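ABC sugar (Ribose) transporter, periplasmic substrate-binding subunit (Rhodobacter sphaeroides, PDB 3L49) probably binds a sugar in the periplasm and hands it to a membrane-bound ABC transporter for uptake. Local coordinates at residues 180-183 and 184-187; 201-204 and 205-208. One frame throughout, in Å; residues are numbered along the deposited sequence.

How the contacts relate
Both contacts are local, each spanning about two turns of one helix or helix end. Neither closes a long loop. From the N terminus, the chain first runs through helix 171-185. Contact 1 lies at the end of this helix, where the chain turns off at Tyr-186 and Pro-187. The chain then passes through strand 194-197 and enters helix 200-212, which holds contact 2. The two follow in series, neither nested nor crossed. The centres of contact 1 and contact 2 are 15 Å apart, and the nearest atoms of contact 1 and contact 2 are about 6 Å apart. The two helices pack together, with Ala-206 on Val-179 and Leu-183 on Leu-210. Contact 1 is at the surface, and contact 2 is buried.

Contact 1. Residues 180-183 and 184-187; sequences TDML and TKYP
The carbonyl oxygen of Thr-180 is gripped twice by Thr-184. The backbone N of Thr-184 lies 3.1 Å from Thr-180 O, and the hydroxyl OG1 of Thr-184 lies 3.2 Å from the same oxygen. The two donors come from opposite faces of the carbonyl plane. This is the last turn of helix 171-185, at the surface of the periplasmic binding protein fold. Here a threonine hydroxyl folds back on the carbonyl four residues earlier. The torsion of Thr-184 makes it possible: OG1 stands beside its own backbone N (chi1 -72°). Thr-180 in turn bonds through its own hydroxyl to Tyr-176 O. The same helical spacing continues with Lys-185 N on Asp-181 O at 3.0 Å. The last of the series is Tyr-186 N on Met-182 O at 2.8 Å. Tyr-186 then leaves helical backbone angles, and Pro-187 has no N-H to continue it, but its CA approaches Leu-183 O in a CA-H...O contact. The Leu-183 side chain reaches across to Leu-210 of helix 200-212.

The side chains of Met-182 and Tyr-186 run side by side in the same direction. Met-182 SD lies 3.8 Å from Tyr-186 CE2, an oblique Met-aromatic contact. Bends at chi2 (51°) and chi3 (56°) lay the sulfur beside CE2 and turn the methyl CE away from the ring. Lys-185 CG lies over the centre of one ring face, 4.0 Å above the plane. With an alanine in place of Tyr-186, the Met-182 sulfur and the Lys-185 methylene would probably lose the ring they lie against, leaving a gap beside them. Met-182 CG lies 4.1 Å from both CD2 and CE2 of the Tyr-186 ring.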
ATOM      1  N   THR A 180       2.707 -16.471  15.773  1.00 38.81           N
ATOM      2  CA  THR A 180       2.791 -17.685  16.586  1.00 34.50           C
ATOM      3  C   THR A 180       4.064 -17.707  17.455  1.00 35.06           C
ATOM      4  O   THR A 180       3.995 -18.030  18.644  1.00 36.31           O
ATOM      5  CB  THR A 180       2.718 -18.959  15.701  1.00 37.17           C
ATOM      6  OG1 THR A 180       1.623 -18.851  14.778  1.00 25.60           O
ATOM      7  CG2 THR A 180       2.534 -20.208  16.563  1.00 23.17           C
ATOM      8  N   ASP A 181       5.202 -17.349  16.858  1.00 34.11           N
ATOM      9  CA  ASP A 181       6.473 -17.205  17.577  1.00 41.21           C
ATOM     10  C   ASP A 181       6.343 -16.210  18.721  1.00 38.23           C
ATOM     11  O   ASP A 181       6.783 -16.471  19.837  1.00 38.79           O
ATOM     12  CB  ASP A 181       7.584 -16.718  16.634  1.00 46.80           C
ATOM     13  CG  ASP A 181       8.010 -17.766  15.614  1.00 67.19           C
ATOM     14  OD1 ASP A 181       7.524 -18.920  15.682  1.00 78.95           O
ATOM     15  OD2 ASP A 181       8.837 -17.424  14.734  1.00 58.94           O
ATOM     16  N   MET A 182       5.702 -15.083  18.429  1.00 43.24           N
ATOM     17  CA  MET A 182       5.618 -13.962  19.351  1.00 41.64           C
ATOM     18  C   MET A 182       4.628 -14.212  20.483  1.00 37.22           C
ATOM     19  O   MET A 182       4.819 -13.717  21.596  1.00 37.52           O
ATOM     20  CB  MET A 182       5.280 -12.686  18.572  1.00 45.52           C
ATOM     21  CG  MET A 182       6.073 -11.448  18.995  1.00 52.81           C
ATOM     22  SD  MET A 182       7.882 -11.575  19.085  1.00 50.89           S
ATOM     23  CE  MET A 182       8.319 -12.118  17.438  1.00 53.27           C
ATOM     24  N   LEU A 183       3.584 -14.991  20.200  1.00 37.51           N
ATOM     25  CA  LEU A 183       2.622 -15.424  21.225  1.00 43.19           C
ATOM     26  C   LEU A 183       3.236 -16.454  22.174  1.00 48.89           C
ATOM     27  O   LEU A 183       2.849 -16.537  23.342  1.00 51.22           O
ATOM     28  CB  LEU A 183       1.367 -16.016  20.581  1.00 41.09           C
ATOM     29  CG  LEU A 183       0.392 -15.074  19.869  1.00 48.14           C
ATOM     30  CD1 LEU A 183      -0.508 -15.844  18.905  1.00 31.37           C
ATOM     31  CD2 LEU A 183      -0.440 -14.276  20.867  1.00 50.32           C
ATOM     32  N   THR A 184       4.174 -17.246  21.654  1.00 49.12           N
ATOM     33  CA  THR A 184       4.943 -18.196  22.458  1.00 53.91           C
ATOM     34  C   THR A 184       5.876 -17.424  23.384  1.00 52.88           C
ATOM     35  O   THR A 184       5.949 -17.719  24.584  1.00 50.92           O
ATOM     36  CB  THR A 184       5.739 -19.198  21.569  1.00 52.58           C
ATOM     37  OG1 THR A 184       4.828 -20.116  20.955  1.00 53.77           O
ATOM     38  CG2 THR A 184       6.761 -19.994  22.383  1.00 49.70           C
ATOM     39  N   LYS A 185       6.555 -16.424  22.819  1.00 49.35           N
ATOM     40  CA  LYS A 185       7.476 -15.571  23.573  1.00 51.65           C
ATOM     41  C   LYS A 185       6.742 -14.727  24.622  1.00 49.81           C
ATOM     42  O   LYS A 185       7.244 -14.547  25.728  1.00 53.82           O
ATOM     43  CB  LYS A 185       8.311 -14.685  22.629  1.00 45.70           C
ATOM     44  CG  LYS A 185       9.530 -14.043  23.301  1.00 52.76           C
ATOM     45  CD  LYS A 185      10.223 -12.992  22.424  1.00 60.36           C
ATOM     46  CE  LYS A 185      11.481 -13.521  21.736  1.00 64.18           C
ATOM     47  NZ  LYS A 185      11.187 -14.287  20.489  1.00 71.44           N
ATOM     48  N   TYR A 186       5.548 -14.240  24.277  1.00 52.95           N
ATOM     49  CA  TYR A 186       4.730 -13.438  25.199  1.00 51.31           C
ATOM     50  C   TYR A 186       3.346 -14.053  25.454  1.00 52.13           C
ATOM     51  O   TYR A 186       2.351 -13.627  24.854  1.00 51.30           O
ATOM     52  CB  TYR A 186       4.597 -11.999  24.691  1.00 46.64           C
ATOM     53  CG  TYR A 186       5.915 -11.351  24.362  1.00 42.10           C
ATOM     54  CD1 TYR A 186       6.823 -11.018  25.372  1.00 50.38           C
ATOM     55  CD2 TYR A 186       6.262 -11.075  23.041  1.00 42.12           C
ATOM     56  CE1 TYR A 186       8.049 -10.429  25.071  1.00 51.61           C
ATOM     57  CE2 TYR A 186       7.479 -10.486  22.728  1.00 55.19           C
ATOM     58  CZ  TYR A 186       8.370 -10.164  23.748  1.00 52.79           C
ATOM     59  OH  TYR A 186       9.576  -9.581  23.439  1.00 43.75           O
ATOM     60  N   PRO A 187       3.274 -15.044  26.364  1.00 51.17           N
ATOM     61  CA  PRO A 187       2.029 -15.785  26.572  1.00 50.29           C
ATOM     62  C   PRO A 187       0.994 -15.105  27.478  1.00 50.61           C
ATOM     63  O   PRO A 187      -0.195 -15.387  27.352  1.00 43.59           O
ATOM     64  CB  PRO A 187       2.507 -17.089  27.210  1.00 51.44           C
ATOM     65  CG  PRO A 187       3.764 -16.714  27.936  1.00 51.26           C
ATOM     66  CD  PRO A 187       4.362 -15.521  27.242  1.00 48.28           C
TER

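Contact 2. Residues 201-204 and 205-208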
ATOM      1  N   VAL A 201      -2.564  -7.621   3.840  1.00 27.53           N
ATOM      2  CA  VAL A 201      -2.282  -9.028   3.572  1.00 28.84           C
ATOM      3  C   VAL A 201      -1.594  -9.777   4.738  1.00 26.20           C
ATOM      4  O   VAL A 201      -2.097 -10.830   5.133  1.00 23.09           O
ATOM      5  CB  VAL A 201      -1.634  -9.219   2.151  1.00 32.50           C
ATOM      6  CG1 VAL A 201      -1.278 -10.660   1.866  1.00 27.96           C
ATOM      7  CG2 VAL A 201      -2.589  -8.705   1.070  1.00 19.57           C
ATOM      8  N   PRO A 202      -0.510  -9.217   5.336  1.00 24.56           N
ATOM      9  CA  PRO A 202       0.030  -9.901   6.526  1.00 20.86           C
ATOM     10  C   PRO A 202      -0.935  -9.974   7.715  1.00 27.58           C
ATOM     11  O   PRO A 202      -0.861 -10.910   8.514  1.00 32.11           O
ATOM     12  CB  PRO A 202       1.265  -9.060   6.901  1.00 18.61           C
ATOM     13  CG  PRO A 202       1.060  -7.750   6.239  1.00 28.56           C
ATOM     14  CD  PRO A 202       0.281  -8.015   4.998  1.00 22.17           C
ATOM     15  N   MET A 203      -1.840  -9.006   7.825  1.00 26.87           N
ATOM     16  CA  MET A 203      -2.797  -8.998   8.927  1.00 21.75           C
ATOM     17  C   MET A 203      -3.850 -10.092   8.791  1.00 21.53           C
ATOM     18  O   MET A 203      -4.435 -10.506   9.790  1.00 22.00           O
ATOM     19  CB  MET A 203      -3.413  -7.603   9.126  1.00 21.89           C
ATOM     20  CG  MET A 203      -2.425  -6.522   9.579  1.00 16.19           C
ATOM     21  SD  MET A 203      -1.553  -6.905  11.117  1.00  9.51           S
ATOM     22  CE  MET A 203      -0.044  -7.677  10.555  1.00 32.20           C
ATOM     23  N   ILE A 204      -4.070 -10.567   7.561  1.00 23.06           N
ATOM     24  CA  ILE A 204      -4.931 -11.730   7.316  1.00 27.22           C
ATOM     25  C   ILE A 204      -4.344 -12.960   8.016  1.00 21.74           C
ATOM     26  O   ILE A 204      -5.056 -13.683   8.709  1.00 31.36           O
ATOM     27  CB  ILE A 204      -5.157 -11.990   5.803  1.00 22.24           C
ATOM     28  CG1 ILE A 204      -5.946 -10.839   5.173  1.00 15.10           C
ATOM     29  CG2 ILE A 204      -5.935 -13.293   5.578  1.00 18.55           C
ATOM     30  CD1 ILE A 204      -5.745 -10.692   3.661  1.00 23.70           C
ATOM     31  N   GLY A 205      -3.036 -13.149   7.860  1.00 21.17           N
ATOM     32  CA  GLY A 205      -2.300 -14.197   8.552  1.00 22.66           C
ATOM     33  C   GLY A 205      -2.238 -14.029  10.053  1.00 20.43           C
ATOM     34  O   GLY A 205      -2.442 -14.990  10.797  1.00 25.39           O
ATOM     35  N   ALA A 206      -1.968 -12.806  10.498  1.00 26.01           N
ATOM     36  CA  ALA A 206      -1.847 -12.500  11.932  1.00 25.89           C
ATOM     37  C   ALA A 206      -3.147 -12.796  12.674  1.00 15.64           C
ATOM     38  O   ALA A 206      -3.129 -13.366  13.763  1.00 22.97           O
ATOM     39  CB  ALA A 206      -1.421 -11.047  12.140  1.00 23.47           C
ATOM     40  N   THR A 207      -4.264 -12.437  12.049  1.00 26.87           N
ATOM     41  CA  THR A 207      -5.604 -12.710  12.568  1.00 19.29           C
ATOM     42  C   THR A 207      -5.866 -14.210  12.674  1.00 22.19           C
ATOM     43  O   THR A 207      -6.338 -14.681  13.718  1.00 26.71           O
ATOM     44  CB  THR A 207      -6.674 -12.043  11.682  1.00 23.34           C
ATOM     45  OG1 THR A 207      -6.312 -10.677  11.465  1.00 30.21           O
ATOM     46  CG2 THR A 207      -8.053 -12.096  12.324  1.00 24.69           C
ATOM     47  N   GLN A 208      -5.548 -14.946  11.601  1.00 23.02           N
ATOM     48  CA  GLN A 208      -5.691 -16.406  11.568  1.00 16.43           C
ATOM     49  C   GLN A 208      -4.927 -17.092  12.709  1.00 26.60           C
ATOM     50  O   GLN A 208      -5.471 -17.994  13.365  1.00 24.62           O
ATOM     51  CB  GLN A 208      -5.240 -16.951  10.221  1.00 22.28           C
ATOM     52  CG  GLN A 208      -6.268 -16.787   9.094  1.00 28.38           C
ATOM     53  CD  GLN A 208      -5.667 -16.996   7.709  1.00 31.66           C
ATOM     54  OE1 GLN A 208      -6.357 -16.857   6.691  1.00 22.01           O
ATOM     55  NE2 GLN A 208      -4.371 -17.323   7.662  1.00 13.87           N
TER
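Thr-207 turns its hydroxyl back along the helix to Met-203. OG1 stands beside the threonine's own backbone N (chi1 -49°), which points it back to Met-203 O, 2.5 Å away. That is unusually short for such a bond, and the exact length is doubtful. Thr-207 N also bonds to Met-203 O, at 3.0 Å, from above the carbonyl plane. The buried hydroxyl has a second partner in Thr-220 OG1, on the following strand.

Met-203 is bent twice along its chain. Its end methyl CE comes back within 4.0 Å of Ala-206 CB, one turn on, while the side chain also packs on Phe-229 and Ile-195. On another side of the helix, Ile-204 and Gln-208 run alongside each other. Gln-208 first turns CG beside its backbone N (chi1 -79°), then stays extended. Its CG passes 3.4 Å from Ile-204 O, and its amide oxygen OE1 ends 3.8 Å from Ile-204 CG2. Gln-208 N bonds to that same Ile-204 O at 3.2 Å.

Helix 171-185 packs against Ala-206 and Gln-208, and helix 227-234 against Met-203, Ile-204 and Thr-207. Helix 200-212 connects parallel strands 194-197 and 219-222, and the three form a beta-alpha-beta unit of the periplasmic binding protein fold.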